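Local coordinates for putative cell wall hydrolase phosphatase-associated protein (Clostridioides difficile, PDB 7CFL) that probably acts as a cysteine endopeptidase of the NlpC/P60 (C40) family, the catalytic domain of an autolysin that hydrolyses the bacterial cell wall, at residues Asp15-Phe20 against Val97-Gly102; Lys22-Lys27 against Thr45-Lys50. All coordinates share one frame; numbering follows the deposited sequence.

Contact 1: residues Asp15-Phe20 against Val97-Gly102; sequences DSVISF and VGIYIG
Where Ile18 meets Ile101, the helix 15-20 runs over the strand 97-102 at 109° between their N-to-C directions, the two short axes coming within 9.5 Å. Two pairs of aliphatic side chains carry the contact, which is apolar apart from a methyl resting on the carbonyl O of Tyr100. Ile18 does most of the work. Its CG1 lies anti to the carbonyl carbon (chi1 -64°) and its chain is extended beyond that, which carries the CD1 methyl out of the helix and onto the strand backbone. There CD1 lies 3.8 Å from the CA of Ile101 and touches that carbonyl O as well. The other branch, Ile18 CG2, meets Ile101 CG2 at 3.8 Å, so both branches of one beta-branched residue are used. Of its side chain, Ile101 presents CG2 and CB, because its CG1 arm, held between the backbone N and the carbonyl carbon (chi1 61°), leads away from the helix. One residue earlier on the helix, Val17, whose CB is directed toward the strand, packs its CG1 on Ile99 CG2 at 3.9 Å, with Ile99 CD1 slightly farther off. Compact, branched residues suit both surfaces: they fill the gap between helix and sheet without long, flexible arms. On the outer side of the helix, Ser19 OG and Ser19 N both donate to Asp15 O, reaching it from opposite faces of its carbonyl plane, a common way for a serine to satisfy its hydroxyl within a helix. At the strand end, Ile101 and Gly102 both face Asp105 in a classic beta bulge; at Gly102's backbone angles a CB would be jammed against the carbonyl O of Ile101, which calls for glycine. A helix laid across a face of an antiparallel sheet in this way belongs to the alpha+beta, papain-like architecture of NlpC/P60 domains.

Contact 2: residues Lys22-Lys27 against Thr45-Lys50; sequences KTLLGK and TQYVMK
A single methyl group, CD1 of Leu24, touches both Tyr47 and Val48 of the helix 45-50. It lies 4.0 Å from Tyr47 CE2 and about as far from CD2, approaching the ring at its edge and near its plane rather than over a face. The same methyl sits 4.0 Å from Val48 CG2, and here the two side chains run past each other in opposite directions. Leucine suits the place because its reach and apolar branch let one methyl wedge between the aromatic edge and the valine methyl. With CG anti to the carbonyl carbon (chi1 -55°), the Leu24 side chain stretches across to a helix whose nearest CA, that of Val48, is still 9.0 Å from its own. Tyr47 comes from the preceding position on the helix: its CG is anti to the backbone N (chi1 180°), which swings the ring away from the helix axis and brings its CD2-CE2 edge up to the leucine. The backbone behind Leu24 is set by two overlapping turns. A type I turn spans Lys22 to Leu25, closed by Leu25 N to Lys22 O at 3.1 Å, and a type II turn spans Leu24 to Lys27, closed by Lys27 N to Leu24 O. Gly26 takes a positive phi in the second turn, a conformation that favours glycine. Thr23 OG1, hydrogen-bonded to Phe20 O, ties the first turn back to the preceding helix. Farther out, Phe39 touches Leu24 and meets the Tyr47 ring with the planes at about 55°, while Gly26 and Lys27 bond through their backbones to Val117. The turns follow helix 13-22, which lies beside helix 41-53: Val48 reaches Val17 and Ala21 of the first helix, and Thr45 touches Val97 of strand 96-102 and Leu81 of strand 81-84.

The centres of contacts 1 and 2 lie about 9 Å apart, and the two touch directly, so they are neighbouring parts of one apolar core. Along the chain the order is 15-20, 22-27, 45-50 and 97-102: contact 2 joins two nearby pieces, and contact 1 spans the longer separation around it. Helix 13-22 leads straight into the turns of contact 2, while helix 41-53 packs against both that helix and the sheet. Ile99 CD1 against Val48 CG1 and Phe20 CZ against Tyr47 CE2 bridge the two contacts. Together they join the two helices to the antiparallel sheet within this single catalytic domain.

Contact 1: residues Asp15-Phe20 against Val97-Gly102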
loop_
_atom_site.group_PDB
_atom_site.type_symbol
_atom_site.label_atom_id
_atom_site.label_comp_id
_atom_site.label_asym_id
_atom_site.label_seq_id
_atom_site.Cartn_x
_atom_site.Cartn_y
_atom_site.Cartn_z
ATOM N N ASP A 15 -4.735 -8.124 11.587
ATOM C CA ASP A 15 -3.960 -7.694 12.783
ATOM C C ASP A 15 -2.486 -8.054 12.570
ATOM O O ASP A 15 -1.631 -7.197 12.893
ATOM C CB ASP A 15 -4.448 -8.310 14.096
ATOM C CG ASP A 15 -5.892 -8.012 14.454
ATOM O OD1 ASP A 15 -6.465 -7.082 13.882
ATOM O OD2 ASP A 15 -6.443 -8.747 15.293
ATOM N N SER A 16 -2.199 -9.250 12.026
ATOM C CA SER A 16 -0.806 -9.717 11.738
ATOM C C SER A 16 -0.177 -8.813 10.665
ATOM O O SER A 16 0.987 -8.347 10.857
ATOM C CB SER A 16 -0.776 -11.169 11.321
ATOM O OG SER A 16 0.549 -11.591 11.005
ATOM N N VAL A 17 -0.889 -8.581 9.564
ATOM C CA VAL A 17 -0.432 -7.696 8.450
ATOM C C VAL A 17 -0.060 -6.339 9.041
ATOM O O VAL A 17 1.038 -5.826 8.758
ATOM C CB VAL A 17 -1.506 -7.545 7.353
ATOM C CG1 VAL A 17 -1.148 -6.431 6.369
ATOM C CG2 VAL A 17 -1.726 -8.853 6.619
ATOM N N ILE A 18 -0.977 -5.706 9.769
ATOM C CA ILE A 18 -0.769 -4.304 10.227
ATOM C C ILE A 18 0.361 -4.280 11.267
ATOM O O ILE A 18 1.253 -3.415 11.136
ATOM C CB ILE A 18 -2.097 -3.677 10.681
ATOM C CG1 ILE A 18 -3.037 -3.583 9.473
ATOM C CG2 ILE A 18 -1.857 -2.338 11.367
ATOM C CD1 ILE A 18 -4.405 -3.065 9.800
ATOM N N SER A 19 0.366 -5.171 12.257
ATOM C CA SER A 19 1.403 -5.129 13.324
ATOM C C SER A 19 2.780 -5.425 12.726
ATOM O O SER A 19 3.724 -4.754 13.136
ATOM C CB SER A 19 1.089 -6.026 14.484
ATOM O OG SER A 19 0.867 -7.350 14.052
ATOM N N PHE A 20 2.892 -6.342 11.767
ATOM C CA PHE A 20 4.203 -6.609 11.107
ATOM C C PHE A 20 4.634 -5.359 10.328
ATOM O O PHE A 20 5.792 -4.944 10.410
ATOM C CB PHE A 20 4.108 -7.784 10.141
ATOM C CG PHE A 20 5.429 -8.052 9.484
ATOM C CD1 PHE A 20 6.515 -8.447 10.241
ATOM C CD2 PHE A 20 5.619 -7.744 8.141
ATOM C CE1 PHE A 20 7.746 -8.634 9.622
ATOM C CE2 PHE A 20 6.852 -7.921 7.533
ATOM C CZ PHE A 20 7.909 -8.375 8.278
ATOM N N VAL A 97 0.663 2.244 -3.969
ATOM C CA VAL A 97 -0.157 1.297 -3.167
ATOM C C VAL A 97 0.250 1.464 -1.710
ATOM O O VAL A 97 1.470 1.619 -1.418
ATOM C CB VAL A 97 0.025 -0.166 -3.631
ATOM C CG1 VAL A 97 1.480 -0.650 -3.574
ATOM C CG2 VAL A 97 -0.821 -1.137 -2.852
ATOM N N GLY A 98 -0.714 1.313 -0.827
ATOM C CA GLY A 98 -0.567 1.280 0.629
ATOM C C GLY A 98 -1.464 0.216 1.210
ATOM O O GLY A 98 -2.310 -0.339 0.460
ATOM N N ILE A 99 -1.277 -0.081 2.485
ATOM C CA ILE A 99 -2.093 -1.063 3.245
ATOM C C ILE A 99 -3.011 -0.251 4.135
ATOM O O ILE A 99 -2.541 0.530 4.948
ATOM C CB ILE A 99 -1.240 -2.049 4.071
ATOM C CG1 ILE A 99 -0.254 -2.811 3.185
ATOM C CG2 ILE A 99 -2.113 -2.979 4.894
ATOM C CD1 ILE A 99 0.776 -3.623 3.943
ATOM N N TYR A 100 -4.308 -0.381 3.910
ATOM C CA TYR A 100 -5.281 0.322 4.771
ATOM C C TYR A 100 -5.226 -0.194 6.221
ATOM O O TYR A 100 -5.223 -1.444 6.470
ATOM C CB TYR A 100 -6.653 0.196 4.126
ATOM C CG TYR A 100 -7.672 1.092 4.779
ATOM C CD1 TYR A 100 -7.655 2.454 4.529
ATOM C CD2 TYR A 100 -8.599 0.602 5.701
ATOM C CE1 TYR A 100 -8.613 3.309 5.080
ATOM C CE2 TYR A 100 -9.527 1.456 6.291
ATOM C CZ TYR A 100 -9.510 2.811 6.010
ATOM O OH TYR A 100 -10.399 3.670 6.609
ATOM N N ILE A 101 -5.266 0.748 7.175
ATOM C CA ILE A 101 -5.253 0.416 8.628
ATOM C C ILE A 101 -6.599 0.803 9.233
ATOM O O ILE A 101 -7.268 -0.081 9.847
ATOM C CB ILE A 101 -3.965 0.919 9.337
ATOM C CG1 ILE A 101 -3.711 2.427 9.331
ATOM C CG2 ILE A 101 -2.786 0.215 8.689
ATOM C CD1 ILE A 101 -2.285 2.799 9.739
ATOM N N GLY A 102 -7.063 2.005 8.976
ATOM C CA GLY A 102 -8.412 2.397 9.428
ATOM C C GLY A 102 -8.435 3.867 9.715
ATOM O O GLY A 102 -7.337 4.457 9.820
#

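Contact 2: residues Lys22-Lys27 against Thr45-Lys50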
loop_
_atom_site.group_PDB
_atom_site.type_symbol
_atom_site.label_atom_id
_atom_site.label_comp_id
_atom_site.label_asym_id
_atom_site.label_seq_id
_atom_site.Cartn_x
_atom_site.Cartn_y
_atom_site.Cartn_z
ATOM N N LYS A 22 3.933 -2.285 10.816
ATOM C CA LYS A 22 4.339 -1.171 11.719
ATOM C C LYS A 22 5.791 -1.355 12.207
ATOM O O LYS A 22 6.436 -0.315 12.469
ATOM C CB LYS A 22 3.342 -1.003 12.861
ATOM C CG LYS A 22 2.012 -0.420 12.412
ATOM C CD LYS A 22 1.218 0.147 13.557
ATOM C CE LYS A 22 -0.178 0.520 13.121
ATOM N NZ LYS A 22 -1.072 0.788 14.265
ATOM N N THR A 23 6.302 -2.594 12.297
ATOM C CA THR A 23 7.712 -2.863 12.721
ATOM C C THR A 23 8.670 -2.263 11.688
ATOM O O THR A 23 9.852 -2.045 12.044
ATOM C CB THR A 23 8.088 -4.341 12.912
ATOM O OG1 THR A 23 8.107 -5.081 11.689
ATOM C CG2 THR A 23 7.234 -5.065 13.926
ATOM N N LEU A 24 8.216 -2.032 10.455
ATOM C CA LEU A 24 9.066 -1.525 9.352
ATOM C C LEU A 24 8.978 0.000 9.229
ATOM O O LEU A 24 9.569 0.533 8.256
ATOM C CB LEU A 24 8.678 -2.226 8.052
ATOM C CG LEU A 24 8.712 -3.754 8.056
ATOM C CD1 LEU A 24 8.137 -4.298 6.768
ATOM C CD2 LEU A 24 10.128 -4.282 8.237
ATOM N N LEU A 25 8.186 0.688 10.076
ATOM C CA LEU A 25 8.105 2.176 10.088
ATOM C C LEU A 25 9.521 2.747 10.118
ATOM O O LEU A 25 10.343 2.237 10.903
ATOM C CB LEU A 25 7.292 2.697 11.282
ATOM C CG LEU A 25 5.771 2.634 11.086
ATOM C CD1 LEU A 25 5.038 2.737 12.409
ATOM C CD2 LEU A 25 5.302 3.727 10.143
ATOM N N GLY A 26 9.777 3.731 9.253
ATOM C CA GLY A 26 11.040 4.481 9.222
ATOM C C GLY A 26 12.042 3.853 8.273
ATOM O O GLY A 26 13.129 4.471 8.105
ATOM N N LYS A 27 11.748 2.670 7.705
ATOM C CA LYS A 27 12.721 1.962 6.822
ATOM C C LYS A 27 12.751 2.707 5.495
ATOM O O LYS A 27 11.720 3.187 5.036
ATOM C CB LYS A 27 12.383 0.481 6.679
ATOM C CG LYS A 27 12.531 -0.308 7.983
ATOM C CD LYS A 27 12.893 -1.743 7.806
ATOM C CE LYS A 27 14.340 -2.009 8.133
ATOM N NZ LYS A 27 14.567 -2.002 9.594
ATOM N N THR A 45 4.345 -3.672 0.145
ATOM C CA THR A 45 3.098 -4.468 0.284
ATOM C C THR A 45 3.366 -5.950 -0.004
ATOM O O THR A 45 2.916 -6.784 0.793
ATOM C CB THR A 45 1.959 -3.894 -0.549
ATOM O OG1 THR A 45 2.303 -3.849 -1.933
ATOM C CG2 THR A 45 1.585 -2.516 -0.074
ATOM N N GLN A 46 4.100 -6.288 -1.076
ATOM C CA GLN A 46 4.451 -7.705 -1.337
ATOM C C GLN A 46 5.125 -8.314 -0.100
ATOM O O GLN A 46 4.782 -9.445 0.265
ATOM C CB GLN A 46 5.298 -7.869 -2.598
ATOM C CG GLN A 46 5.298 -9.293 -3.121
ATOM C CD GLN A 46 6.276 -9.468 -4.249
ATOM O OE1 GLN A 46 7.477 -9.195 -4.078
ATOM N NE2 GLN A 46 5.809 -10.001 -5.355
ATOM N N TYR A 47 6.198 -7.689 0.403
ATOM C CA TYR A 47 7.003 -8.246 1.509
ATOM C C TYR A 47 6.148 -8.438 2.773
ATOM O O TYR A 47 6.178 -9.523 3.434
ATOM C CB TYR A 47 8.170 -7.307 1.779
ATOM C CG TYR A 47 9.068 -7.766 2.902
ATOM C CD1 TYR A 47 10.057 -8.727 2.703
ATOM C CD2 TYR A 47 8.960 -7.201 4.161
ATOM C CE1 TYR A 47 10.887 -9.120 3.742
ATOM C CE2 TYR A 47 9.776 -7.577 5.205
ATOM C CZ TYR A 47 10.758 -8.529 4.991
ATOM O OH TYR A 47 11.570 -8.869 6.026
ATOM N N VAL A 48 5.329 -7.425 3.090
ATOM C CA VAL A 48 4.481 -7.474 4.310
ATOM C C VAL A 48 3.518 -8.663 4.156
ATOM O O VAL A 48 3.391 -9.432 5.110
ATOM C CB VAL A 48 3.727 -6.145 4.534
ATOM C CG1 VAL A 48 2.517 -6.318 5.460
ATOM C CG2 VAL A 48 4.656 -5.048 5.028
ATOM N N MET A 49 2.807 -8.762 3.033
ATOM C CA MET A 49 1.820 -9.850 2.793
ATOM C C MET A 49 2.474 -11.232 2.889
ATOM O O MET A 49 1.899 -12.131 3.533
ATOM C CB MET A 49 1.129 -9.655 1.441
ATOM C CG MET A 49 0.031 -8.558 1.471
ATOM S SD MET A 49 -1.206 -8.775 2.797
ATOM C CE MET A 49 -1.880 -7.114 2.777
ATOM N N LYS A 50 3.662 -11.398 2.294
ATOM C CA LYS A 50 4.369 -12.702 2.242
ATOM C C LYS A 50 4.840 -13.098 3.660
ATOM O O LYS A 50 4.689 -14.271 4.015
ATOM C CB LYS A 50 5.546 -12.623 1.255
ATOM C CG LYS A 50 6.441 -13.856 1.205
ATOM C CD LYS A 50 7.621 -13.703 0.261
ATOM C CE LYS A 50 8.743 -12.840 0.811
ATOM N NZ LYS A 50 9.920 -12.808 -0.096
#